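Local coordinates for protein oxidoreductase (Thermotoga maritima, PDB 1ZH8) that probably catalyses NADP-dependent oxidation or reduction of an alcohol or carbonyl substrate, as a member of the GFO/IDH/MocA oxidoreductase family, at residues 211-223 with 322-336. Residues are numbered along the deposited sequence; the frame is centred on the assembly and turned at random.
Sequences LGEIEWISAVAKD and FIEACVRSAGNKVFV. With NA (sodium ion), chain C.
Ile217 sits at the tight centre of this contact, packed against Ala325 of helix 322-329. Its CG1 takes the crowded position between backbone N and carbonyl carbon (chi1 60°), which carries CG1 to 3.5 Å from Ala325 CB and lets CD1 lie against the Ala325 carbonyl and Val334 CB. CG2, on the other branch, meets Phe322 CE1 at 3.7 Å; Ile214 CD1 comes obliquely to the same ring, and Phe238 of the next strand packs against it edge-to-face. Farther along, Ala219 CB rests 3.7 Å from Cys326 CB.

The chain leaves the helix, reverses through a type I' turn from Ser329 to Asn332, and comes back as the outermost strand of this chain's sheet, antiparallel to strand 214-222. Ile217 and Val334 form a hydrogen-bonded pair, the Val334 N to Ile217 O bond being 2.7 Å and nearly straight. The turn is tied on as well: Ala219 N gives its hydrogen to Ser329 OG at 2.9 Å, and Gly331 N reaches Ala219 O from above the carbonyl plane.

On the other face, extended Lys333 runs across the buried indole of Trp216, its CE 3.6 Å from Trp216 CG and its NZ 4.4 Å from the five-membered ring centroid; Gly331 of the second subunit also packs on Trp216. Without the indole, as with an alanine in its place, Lys333 is likely to lose its cation-pi partner and Glu239 the N-H bonded to it. The solvent side lies at Phe335, with Glu215 OE2 at its ring edge, and at Ala330 and Asn332. Largely apolar packing thus seats the helix, with Ser329 OG pinning its end, while Trp216 supports Lys333, whose ammonium bonds Ala330 O of the second subunit.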
# COMPACT_ATOMS: atom_id res chain seq x y z
N LEU A 211 -5.75 -16.05 -0.53
CA LEU A 211 -6.78 -15.31 -1.25
C LEU A 211 -7.06 -15.70 -2.70
O LEU A 211 -7.99 -15.16 -3.31
CB LEU A 211 -6.54 -13.79 -1.14
CG LEU A 211 -6.70 -13.23 0.27
CD1 LEU A 211 -6.07 -11.86 0.39
CD2 LEU A 211 -8.15 -13.22 0.70
N GLY A 212 -6.27 -16.63 -3.25
CA GLY A 212 -6.45 -17.11 -4.63
C GLY A 212 -5.62 -16.31 -5.63
O GLY A 212 -4.72 -15.55 -5.24
N GLU A 213 -5.95 -16.46 -6.92
CA GLU A 213 -5.16 -15.89 -8.01
C GLU A 213 -5.28 -14.39 -8.15
O GLU A 213 -6.34 -13.80 -7.90
CB GLU A 213 -5.59 -16.51 -9.35
CG GLU A 213 -5.66 -18.05 -9.36
CD GLU A 213 -4.32 -18.76 -9.20
OE1 GLU A 213 -3.26 -18.10 -9.06
OE2 GLU A 213 -4.32 -20.00 -9.21
N ILE A 214 -4.18 -13.78 -8.59
CA ILE A 214 -4.13 -12.35 -8.80
C ILE A 214 -4.41 -12.00 -10.27
O ILE A 214 -3.85 -12.61 -11.16
CB ILE A 214 -2.78 -11.79 -8.32
CG1 ILE A 214 -2.68 -11.99 -6.81
CG2 ILE A 214 -2.69 -10.31 -8.61
CD1 ILE A 214 -1.31 -12.28 -6.28
N GLU A 215 -5.27 -11.02 -10.49
CA GLU A 215 -5.65 -10.60 -11.85
C GLU A 215 -4.69 -9.58 -12.47
O GLU A 215 -4.22 -9.75 -13.58
CB GLU A 215 -7.06 -10.04 -11.88
CG GLU A 215 -7.53 -9.68 -13.30
CD GLU A 215 -8.90 -9.01 -13.34
OE1 GLU A 215 -9.88 -9.69 -13.02
OE2 GLU A 215 -8.98 -7.82 -13.71
N TRP A 216 -4.43 -8.50 -11.74
CA TRP A 216 -3.56 -7.46 -12.26
C TRP A 216 -2.78 -6.84 -11.12
O TRP A 216 -3.24 -6.84 -9.98
CB TRP A 216 -4.35 -6.38 -13.03
CG TRP A 216 -5.32 -5.61 -12.18
CD1 TRP A 216 -6.67 -5.83 -12.08
CD2 TRP A 216 -5.04 -4.48 -11.32
NE1 TRP A 216 -7.24 -4.91 -11.22
CE2 TRP A 216 -6.26 -4.09 -10.73
CE3 TRP A 216 -3.87 -3.77 -11.00
CZ2 TRP A 216 -6.34 -3.02 -9.83
CZ3 TRP A 216 -3.96 -2.71 -10.10
CH2 TRP A 216 -5.18 -2.35 -9.53
N ILE A 217 -1.60 -6.31 -11.46
CA ILE A 217 -0.76 -5.60 -10.53
C ILE A 217 -0.31 -4.31 -11.16
O ILE A 217 -0.33 -4.17 -12.39
CB ILE A 217 0.49 -6.40 -10.17
CG1 ILE A 217 1.31 -6.69 -11.42
CG2 ILE A 217 0.11 -7.71 -9.56
CD1 ILE A 217 2.26 -5.59 -11.84
N SER A 218 0.12 -3.38 -10.31
CA SER A 218 0.73 -2.13 -10.73
C SER A 218 1.78 -1.90 -9.65
O SER A 218 1.45 -1.89 -8.48
CB SER A 218 -0.33 -1.03 -10.75
OG SER A 218 0.23 0.27 -10.91
N ALA A 219 3.04 -1.73 -10.02
CA ALA A 219 4.08 -1.72 -8.99
C ALA A 219 5.25 -0.86 -9.36
O ALA A 219 5.51 -0.61 -10.54
CB ALA A 219 4.56 -3.16 -8.71
N VAL A 220 5.99 -0.42 -8.35
CA VAL A 220 7.22 0.33 -8.59
C VAL A 220 8.40 -0.34 -7.85
O VAL A 220 8.34 -0.56 -6.64
CB VAL A 220 7.04 1.84 -8.25
CG1 VAL A 220 6.51 2.00 -6.86
CG2 VAL A 220 8.33 2.62 -8.40
N ALA A 221 9.43 -0.71 -8.61
CA ALA A 221 10.60 -1.42 -8.09
C ALA A 221 11.82 -0.52 -8.15
O ALA A 221 12.06 0.13 -9.17
CB ALA A 221 10.85 -2.65 -8.89
N LYS A 222 12.58 -0.46 -7.06
CA LYS A 222 13.80 0.36 -6.99
C LYS A 222 15.03 -0.42 -6.50
O LYS A 222 14.92 -1.45 -5.84
CB LYS A 222 13.57 1.59 -6.12
CG LYS A 222 12.48 2.47 -6.62
CD LYS A 222 12.69 3.91 -6.19
CE LYS A 222 11.60 4.79 -6.79
NZ LYS A 222 11.87 6.22 -6.61
N ASP A 223 16.21 0.08 -6.86
CA ASP A 223 17.48 -0.48 -6.43
C ASP A 223 18.10 0.49 -5.44
O ASP A 223 18.72 1.46 -5.86
CB ASP A 223 18.37 -0.69 -7.65
CG ASP A 223 19.77 -1.21 -7.30
OD1 ASP A 223 20.18 -1.20 -6.12
OD2 ASP A 223 20.48 -1.66 -8.22
N PHE A 322 3.77 -13.26 -10.73
CA PHE A 322 3.39 -12.12 -9.91
C PHE A 322 4.58 -11.16 -9.75
O PHE A 322 4.45 -9.96 -10.01
CB PHE A 322 2.86 -12.57 -8.53
CG PHE A 322 2.66 -11.42 -7.56
CD1 PHE A 322 1.45 -10.73 -7.52
CD2 PHE A 322 3.68 -11.03 -6.70
CE1 PHE A 322 1.24 -9.68 -6.64
CE2 PHE A 322 3.49 -9.96 -5.82
CZ PHE A 322 2.27 -9.28 -5.79
N ILE A 323 5.73 -11.68 -9.34
CA ILE A 323 6.92 -10.84 -9.15
C ILE A 323 7.41 -10.27 -10.47
O ILE A 323 7.66 -9.07 -10.57
CB ILE A 323 8.05 -11.59 -8.42
CG1 ILE A 323 7.58 -12.03 -7.02
CG2 ILE A 323 9.29 -10.72 -8.30
CD1 ILE A 323 7.22 -10.89 -6.13
N GLU A 324 7.53 -11.11 -11.49
CA GLU A 324 7.99 -10.60 -12.78
C GLU A 324 7.08 -9.45 -13.30
O GLU A 324 7.57 -8.47 -13.84
CB GLU A 324 8.13 -11.71 -13.81
CG GLU A 324 8.72 -11.24 -15.14
CD GLU A 324 9.22 -12.37 -16.03
OE1 GLU A 324 9.58 -13.46 -15.52
OE2 GLU A 324 9.28 -12.15 -17.25
N ALA A 325 5.77 -9.56 -13.09
CA ALA A 325 4.85 -8.48 -13.44
C ALA A 325 5.15 -7.17 -12.70
O ALA A 325 5.23 -6.12 -13.33
CB ALA A 325 3.41 -8.90 -13.20
N CYS A 326 5.33 -7.25 -11.38
CA CYS A 326 5.75 -6.12 -10.56
C CYS A 326 7.04 -5.45 -11.02
O CYS A 326 7.12 -4.23 -11.06
CB CYS A 326 5.95 -6.57 -9.13
SG CYS A 326 4.43 -6.99 -8.29
N VAL A 327 8.04 -6.25 -11.34
CA VAL A 327 9.35 -5.76 -11.78
C VAL A 327 9.21 -4.95 -13.05
O VAL A 327 9.81 -3.88 -13.18
CB VAL A 327 10.37 -6.91 -11.99
CG1 VAL A 327 11.60 -6.45 -12.76
CG2 VAL A 327 10.79 -7.49 -10.66
N ARG A 328 8.38 -5.42 -13.97
CA ARG A 328 8.27 -4.72 -15.23
C ARG A 328 7.15 -3.68 -15.31
O ARG A 328 7.11 -2.88 -16.26
CB ARG A 328 8.28 -5.70 -16.41
CG ARG A 328 7.02 -6.49 -16.65
CD ARG A 328 7.38 -7.70 -17.51
NE ARG A 328 6.34 -8.03 -18.49
CZ ARG A 328 6.30 -9.15 -19.21
NH1 ARG A 328 7.25 -10.08 -19.09
NH2 ARG A 328 5.30 -9.33 -20.06
N SER A 329 6.28 -3.64 -14.29
CA SER A 329 5.17 -2.68 -14.27
C SER A 329 5.58 -1.22 -14.42
O SER A 329 4.94 -0.49 -15.17
CB SER A 329 4.32 -2.82 -13.00
OG SER A 329 3.43 -1.70 -12.89
N ALA A 330 6.61 -0.78 -13.70
CA ALA A 330 6.95 0.64 -13.66
C ALA A 330 5.69 1.49 -13.43
O ALA A 330 5.55 2.60 -13.98
CB ALA A 330 7.67 1.08 -14.94
N GLY A 331 4.78 0.94 -12.63
CA GLY A 331 3.55 1.62 -12.27
C GLY A 331 2.42 1.41 -13.24
O GLY A 331 1.30 1.85 -13.00
N ASN A 332 2.70 0.76 -14.36
CA ASN A 332 1.66 0.43 -15.32
C ASN A 332 0.92 -0.84 -14.93
O ASN A 332 1.47 -1.75 -14.30
CB ASN A 332 2.26 0.30 -16.72
CG ASN A 332 2.69 1.63 -17.29
OD1 ASN A 332 1.87 2.51 -17.54
ND2 ASN A 332 3.99 1.79 -17.48
N LYS A 333 -0.35 -0.91 -15.34
CA LYS A 333 -1.18 -2.05 -14.99
C LYS A 333 -0.71 -3.26 -15.79
O LYS A 333 -0.56 -3.18 -17.00
CB LYS A 333 -2.63 -1.71 -15.28
CG LYS A 333 -3.65 -2.67 -14.77
CD LYS A 333 -5.02 -2.24 -15.29
CE LYS A 333 -6.11 -2.93 -14.52
NZ LYS A 333 -7.42 -2.26 -14.73
N VAL A 334 -0.40 -4.35 -15.11
CA VAL A 334 -0.02 -5.56 -15.82
C VAL A 334 -0.98 -6.68 -15.43
O VAL A 334 -1.15 -6.97 -14.25
CB VAL A 334 1.41 -6.01 -15.48
CG1 VAL A 334 1.76 -7.30 -16.26
CG2 VAL A 334 2.42 -4.88 -15.76
N PHE A 335 -1.63 -7.27 -16.42
CA PHE A 335 -2.49 -8.43 -16.20
C PHE A 335 -1.60 -9.67 -16.17
O PHE A 335 -0.97 -10.05 -17.18
CB PHE A 335 -3.53 -8.53 -17.31
CG PHE A 335 -4.60 -7.46 -17.25
CD1 PHE A 335 -5.76 -7.67 -16.50
CD2 PHE A 335 -4.46 -6.26 -17.94
CE1 PHE A 335 -6.75 -6.70 -16.43
CE2 PHE A 335 -5.45 -5.28 -17.86
CZ PHE A 335 -6.61 -5.51 -17.11
N VAL A 336 -1.56 -10.31 -15.01
CA VAL A 336 -0.65 -11.42 -14.75
C VAL A 336 -0.79 -12.58 -15.74
O VAL A 336 0.21 -13.12 -16.19
CB VAL A 336 -0.77 -11.93 -13.30
CG1 VAL A 336 0.23 -13.06 -13.06
CG2 VAL A 336 -0.50 -10.80 -12.33
NA NA C . 20.49 -3.34 -5.06